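Local atomic coordinates of cephalosporin acylase (Bacillus halodurans, PDB entry 2NLZ), a protein that probably acts as a cephalosporin acylase of the gamma-glutamyltranspeptidase family, a group of N-terminal nucleophile hydrolases, hydrolysing amide bonds. Residues P483-P486 and V487-Q491. The protein carries 1 engineered substitution. Numbering follows the deposited sequence.
Sequences PTFP and VDIAQ
The N-terminal end of helix 487-495, entered from the loop that follows strand 478-481, is built on P486 at the N-cap position, with the F485 ring reaching forward to I489 and A490 of the first turn. The turn is closed by A490 N, which donates to P486 O over 3.0 Å with an N-H...O angle of 162°. On the proline ring, CG meets I489 CD1 at 3.8 Å, the two side chains crossing obliquely. F485 holds CG anti to its own N (chi1 -166°), a rotation that carries the ring along the loop to the helix. There CE1 touches I489 CG2 at 3.8 Å, and A490 N sits at the ring edge, close to its plane. P486 CD lies over the margin of one ring face, 3.6 Å from its plane, while Y297 packs edge-to-face with the same buried ring. With a leucine in place of F485, Y297 would probably lose its aromatic partner and a gap would be likely to open beside I489 and A490. The outer side of the turn faces the second subunit: D488 OD1 is hydrogen-bonded to S9 OG of that subunit, and V487 packs on its P483. Beside this first helical hydrogen bond, the methyl of A490 completes the apolar contact, its CB 3.9 Å from F485 CD1.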
# COMPACT_ATOMS: atom_id res chain seq x y z
N PRO D 483 -8.23 8.40 4.05
CA PRO D 483 -7.44 7.24 4.47
C PRO D 483 -6.21 7.00 3.59
O PRO D 483 -5.23 6.41 4.04
CB PRO D 483 -8.42 6.08 4.27
CG PRO D 483 -9.75 6.68 4.43
CD PRO D 483 -9.65 8.07 3.88
N THR D 484 -6.30 7.48 2.35
CA THR D 484 -5.28 7.28 1.34
C THR D 484 -4.35 8.50 1.24
O THR D 484 -3.40 8.51 0.46
CB THR D 484 -5.94 6.92 -0.02
OG1 THR D 484 -4.96 6.91 -1.06
CG2 THR D 484 -7.05 7.91 -0.36
N PHE D 485 -4.61 9.53 2.06
CA PHE D 485 -3.67 10.64 2.21
C PHE D 485 -2.38 10.13 2.84
O PHE D 485 -2.43 9.49 3.90
CB PHE D 485 -4.26 11.74 3.08
CG PHE D 485 -3.51 13.04 3.02
CD1 PHE D 485 -2.45 13.29 3.87
CD2 PHE D 485 -3.88 14.01 2.10
CE1 PHE D 485 -1.74 14.50 3.81
CE2 PHE D 485 -3.19 15.22 2.04
CZ PHE D 485 -2.12 15.46 2.89
N PRO D 486 -1.24 10.39 2.19
CA PRO D 486 0.05 9.89 2.64
C PRO D 486 0.38 10.27 4.10
O PRO D 486 0.36 11.46 4.47
CB PRO D 486 1.04 10.50 1.64
CG PRO D 486 0.30 11.61 0.98
CD PRO D 486 -1.12 11.20 0.97
N VAL D 487 0.65 9.24 4.91
CA VAL D 487 0.70 9.34 6.37
C VAL D 487 1.90 10.14 6.87
O VAL D 487 1.77 10.92 7.81
CB VAL D 487 0.65 7.94 7.04
CG1 VAL D 487 0.73 8.04 8.55
CG2 VAL D 487 -0.61 7.18 6.62
N ASP D 488 3.05 9.94 6.24
CA ASP D 488 4.24 10.71 6.60
C ASP D 488 3.98 12.22 6.46
O ASP D 488 4.34 12.99 7.35
CB ASP D 488 5.45 10.30 5.75
CG ASP D 488 6.65 11.18 6.01
OD1 ASP D 488 7.12 11.83 5.06
OD2 ASP D 488 7.10 11.24 7.18
N ILE D 489 3.36 12.60 5.34
CA ILE D 489 3.03 14.00 5.05
C ILE D 489 1.99 14.54 6.03
O ILE D 489 2.14 15.66 6.56
CB ILE D 489 2.56 14.19 3.59
CG1 ILE D 489 3.76 14.05 2.65
CG2 ILE D 489 1.88 15.55 3.41
CD1 ILE D 489 3.42 13.82 1.20
N ALA D 490 0.98 13.74 6.30
CA ALA D 490 -0.03 14.08 7.30
C ALA D 490 0.61 14.43 8.62
O ALA D 490 0.34 15.50 9.19
CB ALA D 490 -0.99 12.93 7.48
N GLN D 491 1.47 13.55 9.11
CA GLN D 491 2.12 13.76 10.40
C GLN D 491 3.14 14.91 10.40
O GLN D 491 3.36 15.54 11.43
CB GLN D 491 2.72 12.46 10.91
CG GLN D 491 1.67 11.58 11.54
CD GLN D 491 2.16 10.17 11.72
OE1 GLN D 491 3.17 9.76 11.14
NE2 GLN D 491 1.45 9.40 12.54